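Local atomic coordinates of competence/damage-inducible protein CinA (Agrobacterium tumefaciens, PDB entry 2A9S), a protein that is of uncertain function but belongs to the CinA family of competence- and damage-inducible proteins, whose relatives include nicotinamide mononucleotide deamidases. Residues A[21-35]-A[94-108]. Sequence-based numbering, arbitrary orientation.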
ATOM      1  N   PHE A  21       5.360  10.552 -16.535  1.00 12.47           N
ATOM      2  CA  PHE A  21       4.469   9.510 -17.012  1.00 12.98           C
ATOM      3  C   PHE A  21       3.152  10.120 -17.491  1.00 12.78           C
ATOM      4  O   PHE A  21       2.489   9.559 -18.364  1.00 12.96           O
ATOM      5  CB  PHE A  21       4.213   8.470 -15.923  1.00 13.53           C
ATOM      6  CG  PHE A  21       5.368   7.520 -15.696  1.00 15.48           C
ATOM      7  CD1 PHE A  21       6.667   7.871 -16.021  1.00 19.17           C
ATOM      8  CD2 PHE A  21       5.142   6.283 -15.115  1.00 19.09           C
ATOM      9  CE1 PHE A  21       7.726   6.984 -15.785  1.00 20.99           C
ATOM     10  CE2 PHE A  21       6.198   5.395 -14.878  1.00 19.44           C
ATOM     11  CZ  PHE A  21       7.479   5.746 -15.207  1.00 16.45           C
ATOM     12  N   THR A  22       2.770  11.256 -16.923  1.00 12.11           N
ATOM     13  CA  THR A  22       1.453  11.830 -17.288  1.00 12.45           C
ATOM     14  C   THR A  22       1.359  12.137 -18.812  1.00 13.34           C
ATOM     15  O   THR A  22       0.437  11.640 -19.474  1.00 13.04           O
ATOM     16  CB  THR A  22       1.047  13.043 -16.408  1.00 12.43           C
ATOM     17  OG1 THR A  22       0.896  12.639 -15.018  1.00 11.56           O
ATOM     18  CG2 THR A  22      -0.280  13.624 -16.914  1.00  9.84           C
ATOM     19  N   PRO A  23       2.281  12.964 -19.369  1.00 14.63           N
ATOM     20  CA  PRO A  23       2.182  13.240 -20.822  1.00 14.64           C
ATOM     21  C   PRO A  23       2.458  12.039 -21.719  1.00 15.46           C
ATOM     22  O   PRO A  23       2.030  12.032 -22.877  1.00 16.40           O
ATOM     23  CB  PRO A  23       3.237  14.334 -21.060  1.00 14.49           C
ATOM     24  CG  PRO A  23       4.245  14.146 -19.940  1.00 14.94           C
ATOM     25  CD  PRO A  23       3.364  13.746 -18.741  1.00 14.56           C
ATOM     26  N   LEU A  24       3.166  11.054 -21.186  1.00 14.31           N
ATOM     27  CA  LEU A  24       3.382   9.802 -21.878  1.00 15.81           C
ATOM     28  C   LEU A  24       2.183   8.832 -21.820  1.00 15.34           C
ATOM     29  O   LEU A  24       2.155   7.829 -22.550  1.00 16.24           O
ATOM     30  CB  LEU A  24       4.681   9.141 -21.362  1.00 14.85           C
ATOM     31  CG  LEU A  24       6.021   9.827 -21.711  1.00 17.01           C
ATOM     32  CD1 LEU A  24       7.182   9.237 -20.911  1.00 17.26           C
ATOM     33  CD2 LEU A  24       6.280   9.704 -23.204  1.00 19.88           C
ATOM     34  N   GLY A  25       1.200   9.135 -20.968  1.00 15.01           N
ATOM     35  CA  GLY A  25      -0.002   8.303 -20.803  1.00 15.72           C
ATOM     36  C   GLY A  25       0.327   6.969 -20.154  1.00 16.29           C
ATOM     37  O   GLY A  25      -0.325   5.954 -20.419  1.00 17.65           O
ATOM     38  N   LEU A  26       1.338   6.959 -19.295  1.00 14.84           N
ATOM     39  CA  LEU A  26       1.775   5.705 -18.678  1.00 14.54           C
ATOM     40  C   LEU A  26       1.294   5.582 -17.229  1.00 13.91           C
ATOM     41  O   LEU A  26       1.186   6.587 -16.507  1.00 13.25           O
ATOM     42  CB  LEU A  26       3.301   5.594 -18.714  1.00 15.45           C
ATOM     43  CG  LEU A  26       3.960   5.760 -20.095  1.00 17.20           C
ATOM     44  CD1 LEU A  26       5.459   5.943 -19.924  1.00 19.30           C
ATOM     45  CD2 LEU A  26       3.588   4.626 -21.081  1.00 19.90           C
ATOM     46  N   MET A  27       1.068   4.343 -16.806  1.00 12.81           N
ATOM     47  CA  MET A  27       0.617   4.078 -15.453  1.00 13.30           C
ATOM     48  C   MET A  27       1.502   3.025 -14.810  1.00 12.08           C
ATOM     49  O   MET A  27       2.175   2.237 -15.511  1.00 12.42           O
ATOM     50  CB  MET A  27      -0.845   3.632 -15.403  1.00 13.57           C
ATOM     51  CG  MET A  27      -1.845   4.705 -15.909  1.00 16.29           C
ATOM     52  SD  MET A  27      -3.578   4.258 -15.620  1.00 13.56           S
ATOM     53  CE  MET A  27      -3.716   4.861 -13.936  1.00 18.16           C
ATOM     54  N   VAL A  28       1.480   3.015 -13.472  1.00 11.72           N
ATOM     55  CA  VAL A  28       2.333   2.140 -12.684  0.50 11.57           C
ATOM     56  C   VAL A  28       1.502   1.338 -11.684  1.00 11.32           C
ATOM     57  O   VAL A  28       0.468   1.825 -11.188  1.00 12.48           O
ATOM     58  CB  VAL A  28       3.430   2.953 -11.922  0.50 11.87           C
ATOM     59  CG1 VAL A  28       2.808   4.000 -11.008  0.50 13.16           C
ATOM     60  CG2 VAL A  28       4.382   2.010 -11.142  0.50 10.90           C
ATOM     61  N   SER A  29       1.964   0.141 -11.382  1.00 10.50           N
ATOM     62  CA  SER A  29       1.419  -0.605 -10.257  0.50 10.12           C
ATOM     63  C   SER A  29       2.568  -1.046  -9.385  1.00 10.42           C
ATOM     64  O   SER A  29       3.699  -1.155  -9.850  1.00 10.75           O
ATOM     65  CB  SER A  29       0.594  -1.803 -10.713  0.50  9.95           C
ATOM     66  OG  SER A  29       1.379  -2.739 -11.409  0.50  9.41           O
ATOM     67  N   THR A  30       2.272  -1.274  -8.112  1.00  9.65           N
ATOM     68  CA  THR A  30       3.334  -1.588  -7.169  1.00 10.40           C
ATOM     69  C   THR A  30       2.966  -2.871  -6.479  1.00 10.32           C
ATOM     70  O   THR A  30       1.775  -3.139  -6.254  1.00 10.27           O
ATOM     71  CB  THR A  30       3.492  -0.435  -6.113  1.00 11.84           C
ATOM     72  OG1 THR A  30       2.295  -0.317  -5.347  1.00 16.06           O
ATOM     73  CG2 THR A  30       3.696   0.931  -6.826  1.00 10.67           C
ATOM     74  N   ALA A  31       3.983  -3.640  -6.099  1.00  9.75           N
ATOM     75  CA  ALA A  31       3.781  -4.869  -5.362  1.00 10.24           C
ATOM     76  C   ALA A  31       4.784  -4.841  -4.221  1.00 10.21           C
ATOM     77  O   ALA A  31       5.982  -4.866  -4.486  1.00 11.21           O
ATOM     78  CB  ALA A  31       4.058  -6.065  -6.243  1.00  9.62           C
ATOM     79  N   GLU A  32       4.322  -4.824  -2.974  1.00 11.56           N
ATOM     80  CA  GLU A  32       5.220  -4.479  -1.885  1.00 12.63           C
ATOM     81  C   GLU A  32       5.168  -5.503  -0.769  1.00 13.57           C
ATOM     82  O   GLU A  32       4.103  -5.829  -0.252  1.00 13.87           O
ATOM     83  CB  GLU A  32       4.860  -3.099  -1.309  1.00 13.43           C
ATOM     84  CG  GLU A  32       4.797  -2.005  -2.387  1.00 15.83           C
ATOM     85  CD  GLU A  32       4.583  -0.658  -1.817  1.00 12.86           C
ATOM     86  OE1 GLU A  32       5.296  -0.326  -0.844  1.00 11.57           O
ATOM     87  OE2 GLU A  32       3.722   0.062  -2.378  1.00 12.69           O
ATOM     88  N   SER A  33       6.330  -5.976  -0.375  1.00 13.91           N
ATOM     89  CA  SER A  33       6.397  -6.812   0.788  1.00 16.28           C
ATOM     90  C   SER A  33       6.949  -5.893   1.919  1.00 17.05           C
ATOM     91  O   SER A  33       6.152  -5.250   2.680  1.00 18.66           O
ATOM     92  CB  SER A  33       7.217  -8.061   0.427  1.00 16.48           C
ATOM     93  OG  SER A  33       7.167  -9.080   1.425  1.00 20.51           O
ATOM     94  N   CYS A  34       8.272  -5.744   1.940  1.00 15.37           N
ATOM     95  CA  CYS A  34       8.977  -5.093   3.044  1.00 15.36           C
ATOM     96  C   CYS A  34       8.661  -3.610   3.265  1.00 14.18           C
ATOM     97  O   CYS A  34       8.744  -3.166   4.403  1.00 15.28           O
ATOM     98  CB  CYS A  34      10.482  -5.291   2.901  1.00 16.84           C
ATOM     99  SG  CYS A  34      11.130  -4.680   1.351  1.00 20.41           S
ATOM    100  N   THR A  35       8.295  -2.870   2.203  1.00 12.36           N
ATOM    101  CA  THR A  35       7.957  -1.418   2.327  1.00 11.72           C
ATOM    102  C   THR A  35       6.518  -1.181   2.770  1.00 10.85           C
ATOM    103  O   THR A  35       6.134  -0.058   3.095  1.00 11.32           O
ATOM    104  CB  THR A  35       8.149  -0.649   0.995  1.00 10.59           C
ATOM    105  OG1 THR A  35       7.506  -1.376  -0.075  1.00 11.76           O
ATOM    106  CG2 THR A  35       9.651  -0.452   0.680  1.00 10.98           C
ATOM    107  N   ALA A  94       2.015  -8.261 -10.715  1.00 15.16           N
ATOM    108  CA  ALA A  94       1.442  -6.936 -10.477  1.00 15.77           C
ATOM    109  C   ALA A  94       1.142  -6.237 -11.789  1.00 17.10           C
ATOM    110  O   ALA A  94       0.223  -5.402 -11.868  1.00 17.17           O
ATOM    111  CB  ALA A  94       2.362  -6.074  -9.617  1.00 14.66           C
ATOM    112  N   LEU A  95       1.911  -6.581 -12.813  1.00 17.42           N
ATOM    113  CA  LEU A  95       1.779  -5.969 -14.108  1.00 19.77           C
ATOM    114  C   LEU A  95       0.548  -6.521 -14.815  1.00 20.04           C
ATOM    115  O   LEU A  95      -0.321  -5.754 -15.253  1.00 20.09           O
ATOM    116  CB  LEU A  95       3.049  -6.196 -14.953  1.00 19.55           C
ATOM    117  CG  LEU A  95       3.021  -5.541 -16.327  1.00 20.46           C
ATOM    118  CD1 LEU A  95       2.909  -4.033 -16.254  1.00 20.75           C
ATOM    119  CD2 LEU A  95       4.259  -6.004 -17.145  1.00 21.23           C
ATOM    120  N   TYR A  96       0.441  -7.844 -14.892  0.50 20.80           N
ATOM    121  CA  TYR A  96      -0.641  -8.471 -15.661  0.50 21.46           C
ATOM    122  C   TYR A  96      -1.957  -8.684 -14.878  0.50 21.17           C
ATOM    123  O   TYR A  96      -2.965  -9.103 -15.457  0.50 21.64           O
ATOM    124  CB  TYR A  96      -0.150  -9.733 -16.416  0.50 21.62           C
ATOM    125  CG  TYR A  96       0.932  -9.422 -17.446  0.50 22.13           C
ATOM    126  CD1 TYR A  96       0.627  -8.743 -18.627  0.50 23.71           C
ATOM    127  CD2 TYR A  96       2.257  -9.782 -17.230  0.50 23.07           C
ATOM    128  CE1 TYR A  96       1.616  -8.429 -19.560  0.50 23.23           C
ATOM    129  CE2 TYR A  96       3.248  -9.479 -18.159  0.50 22.45           C
ATOM    130  CZ  TYR A  96       2.923  -8.801 -19.312  0.50 22.70           C
ATOM    131  OH  TYR A  96       3.904  -8.509 -20.234  0.50 23.81           O
ATOM    132  N   ARG A  97      -1.955  -8.350 -13.584  1.00 21.02           N
ATOM    133  CA  ARG A  97      -3.191  -8.186 -12.813  1.00 19.89           C
ATOM    134  C   ARG A  97      -3.542  -6.695 -12.582  1.00 19.03           C
ATOM    135  O   ARG A  97      -4.173  -6.320 -11.575  1.00 18.56           O
ATOM    136  CB  ARG A  97      -3.149  -8.994 -11.519  1.00 20.30           C
ATOM    137  CG  ARG A  97      -3.155 -10.497 -11.802  1.00 23.29           C
ATOM    138  CD  ARG A  97      -2.825 -11.316 -10.601  1.00 26.59           C
ATOM    139  NE  ARG A  97      -2.619 -12.739 -10.929  1.00 29.11           N
ATOM    140  CZ  ARG A  97      -2.949 -13.751 -10.125  1.00 29.55           C
ATOM    141  NH1 ARG A  97      -3.544 -13.535  -8.959  1.00 28.09           N
ATOM    142  NH2 ARG A  97      -2.699 -14.994 -10.494  1.00 31.44           N
ATOM    143  N   SER A  98      -3.134  -5.851 -13.532  1.00 17.58           N
ATOM    144  CA  SER A  98      -3.433  -4.430 -13.483  1.00 17.43           C
ATOM    145  C   SER A  98      -3.563  -3.875 -14.888  1.00 16.91           C
ATOM    146  O   SER A  98      -3.371  -4.622 -15.871  1.00 18.15           O
ATOM    147  CB  SER A  98      -2.336  -3.683 -12.725  1.00 17.16           C
ATOM    148  OG  SER A  98      -1.226  -3.400 -13.560  1.00 16.27           O
ATOM    149  N   ARG A  99      -3.862  -2.578 -14.975  1.00 16.47           N
ATOM    150  CA  ARG A  99      -3.899  -1.871 -16.246  1.00 17.49           C
ATOM    151  C   ARG A  99      -2.652  -1.030 -16.432  1.00 16.79           C
ATOM    152  O   ARG A  99      -2.615  -0.196 -17.323  1.00 17.74           O
ATOM    153  CB  ARG A  99      -5.146  -0.967 -16.341  1.00 18.01           C
ATOM    154  CG  ARG A  99      -6.401  -1.609 -15.829  1.00 22.66           C
ATOM    155  CD  ARG A  99      -7.614  -0.857 -16.315  1.00 32.74           C
ATOM    156  NE  ARG A  99      -8.679  -1.789 -16.683  1.00 37.50           N
ATOM    157  CZ  ARG A  99      -9.002  -2.104 -17.936  1.00 40.52           C
ATOM    158  NH1 ARG A  99      -8.363  -1.549 -18.966  1.00 41.26           N
ATOM    159  NH2 ARG A  99      -9.980  -2.973 -18.159  1.00 43.39           N
ATOM    160  N   ALA A 100      -1.607  -1.278 -15.641  1.00 16.01           N
ATOM    161  CA  ALA A 100      -0.404  -0.454 -15.717  1.00 15.55           C
ATOM    162  C   ALA A 100       0.458  -0.840 -16.910  1.00 15.09           C
ATOM    163  O   ALA A 100       0.405  -1.967 -17.401  1.00 15.94           O
ATOM    164  CB  ALA A 100       0.420  -0.574 -14.447  1.00 15.51           C
ATOM    165  N   ASN A 101       1.258   0.117 -17.356  1.00 15.29           N
ATOM    166  CA  ASN A 101       2.359  -0.150 -18.261  1.00 14.65           C
ATOM    167  C   ASN A 101       3.614  -0.719 -17.599  1.00 15.11           C
ATOM    168  O   ASN A 101       4.350  -1.470 -18.241  1.00 14.82           O
ATOM    169  CB  ASN A 101       2.737   1.120 -19.001  1.00 15.41           C
ATOM    170  CG  ASN A 101       1.545   1.778 -19.644  1.00 16.41           C
ATOM    171  OD1 ASN A 101       0.851   2.593 -19.033  1.00 19.06           O
ATOM    172  ND2 ASN A 101       1.280   1.394 -20.893  1.00 20.42           N
ATOM    173  N   PHE A 102       3.877  -0.314 -16.342  1.00 13.75           N
ATOM    174  CA  PHE A 102       5.068  -0.769 -15.593  1.00 13.35           C
ATOM    175  C   PHE A 102       4.648  -1.253 -14.211  1.00 12.12           C
ATOM    176  O   PHE A 102       3.704  -0.706 -13.631  1.00 11.95           O
ATOM    177  CB  PHE A 102       6.064   0.384 -15.364  1.00 13.56           C
ATOM    178  CG  PHE A 102       6.487   1.121 -16.627  1.00 15.74           C
ATOM    179  CD1 PHE A 102       7.049   0.441 -17.701  1.00 18.74           C
ATOM    180  CD2 PHE A 102       6.328   2.502 -16.710  1.00 18.87           C
ATOM    181  CE1 PHE A 102       7.432   1.125 -18.870  1.00 20.26           C
ATOM    182  CE2 PHE A 102       6.704   3.197 -17.861  1.00 20.87           C
ATOM    183  CZ  PHE A 102       7.265   2.515 -18.942  1.00 18.13           C
ATOM    184  N   ALA A 103       5.345  -2.253 -13.675  1.00 11.89           N
ATOM    185  CA  ALA A 103       5.141  -2.629 -12.266  1.00 11.29           C
ATOM    186  C   ALA A 103       6.498  -2.641 -11.580  1.00 11.50           C
ATOM    187  O   ALA A 103       7.540  -2.931 -12.214  1.00 12.21           O
ATOM    188  CB  ALA A 103       4.450  -3.972 -12.123  1.00 11.24           C
ATOM    189  N   VAL A 104       6.511  -2.257 -10.314  1.00 11.14           N
ATOM    190  CA  VAL A 104       7.718  -2.408  -9.503  1.00 10.44           C
ATOM    191  C   VAL A 104       7.353  -3.287  -8.312  1.00 10.17           C
ATOM    192  O   VAL A 104       6.300  -3.079  -7.686  1.00 10.10           O
ATOM    193  CB  VAL A 104       8.309  -1.027  -9.043  1.00 10.27           C
ATOM    194  CG1 VAL A 104       7.262  -0.180  -8.270  1.00 15.06           C
ATOM    195  CG2 VAL A 104       9.677  -1.235  -8.268  1.00 12.67           C
ATOM    196  N   ALA A 105       8.246  -4.231  -7.992  1.00  9.98           N
ATOM    197  CA  ALA A 105       8.040  -5.196  -6.915  1.00 10.04           C
ATOM    198  C   ALA A 105       9.252  -5.205  -5.986  1.00 10.07           C
ATOM    199  O   ALA A 105      10.385  -5.142  -6.464  1.00  9.75           O
ATOM    200  CB  ALA A 105       7.841  -6.603  -7.506  1.00 11.36           C
ATOM    201  N   VAL A 106       9.014  -5.277  -4.683  1.00  9.44           N
ATOM    202  CA  VAL A 106      10.127  -5.326  -3.714  1.00  9.88           C
ATOM    203  C   VAL A 106       9.865  -6.409  -2.682  1.00 10.68           C
ATOM    204  O   VAL A 106       8.710  -6.571  -2.207  1.00  9.69           O
ATOM    205  CB  VAL A 106      10.409  -3.939  -3.023  1.00  9.81           C
ATOM    206  CG1 VAL A 106      10.702  -2.858  -4.071  1.00 10.35           C
ATOM    207  CG2 VAL A 106       9.257  -3.497  -2.090  1.00 10.12           C
ATOM    208  N   THR A 107      10.922  -7.165  -2.340  1.00 10.80           N
ATOM    209  CA  THR A 107      10.822  -8.160  -1.291  1.00 12.34           C
ATOM    210  C   THR A 107      12.156  -8.147  -0.533  1.00 13.26           C
ATOM    211  O   THR A 107      13.231  -8.250  -1.163  1.00 12.24           O
ATOM    212  CB  THR A 107      10.486  -9.599  -1.811  1.00 12.79           C
ATOM    213  OG1 THR A 107      10.440 -10.497  -0.692  1.00 12.96           O
ATOM    214  CG2 THR A 107      11.489 -10.110  -2.834  1.00 13.08           C
ATOM    215  N   GLY A 108      12.088  -7.921   0.778  1.00 12.09           N
ATOM    216  CA  GLY A 108      13.342  -7.814   1.545  1.00 13.24           C
ATOM    217  C   GLY A 108      13.164  -7.991   3.032  1.00 13.65           C
ATOM    218  O   GLY A 108      12.056  -8.333   3.495  1.00 14.02           O
TER
HETATM  219  O   HOH W   1      -1.613   3.596 -19.560  1.00 33.24           O
HETATM  220  O   HOH W   2       9.697  -9.720   1.710  1.00 28.82           O
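V28 and F102 form the first pair of a parallel pairing in which strands 28-32 and 102-108 run 4.7 Å apart at closest approach, their directions 17° from parallel. As parallel strands do, they exchange bonds through every second residue of one partner: S29 gives its N-H to F102 O and takes V104 N on its carbonyl, and A31 does the same with V104 O and V106 N. S33 N to V106 O continues the series beyond strand 28-32. At the other end M27 O receives F102 N, and a side chain adds to the grip: N101 OD1 accepts from M27 N at 2.8 Å, in the carbonyl plane on a lone pair, and a water joins the same OD1 to G25 O.

V28, T30, F102, V104 and V106 share one face of the sheet. There the F21 and F102 rings meet obliquely, planes at 59°, with F21 CE2 3.4 Å from F102 CD2 at the edge of the F102 ring, while L26 CD1 reaches F102 CE2. Helix 147-167 touches these three residues.

On the face of S29 and A31, helix 84-96 packs against the strands. In one of its two modelled conformers, S29 OG (chi1 63°) lies between its backbone N and carbonyl carbon and donates to A94 O at 2.9 Å from above the carbonyl plane; A31 CB meets A94 CB at 3.8 Å. Beyond the strand, C34 SG sits 3.4 Å from G108 N.

The parallel pair lies inside a mixed five-stranded sheet, with helix 147-167 on one face and helix 84-96 on the other, as in a three-layer alpha/beta/alpha sandwich, the core of this CinA-family domain.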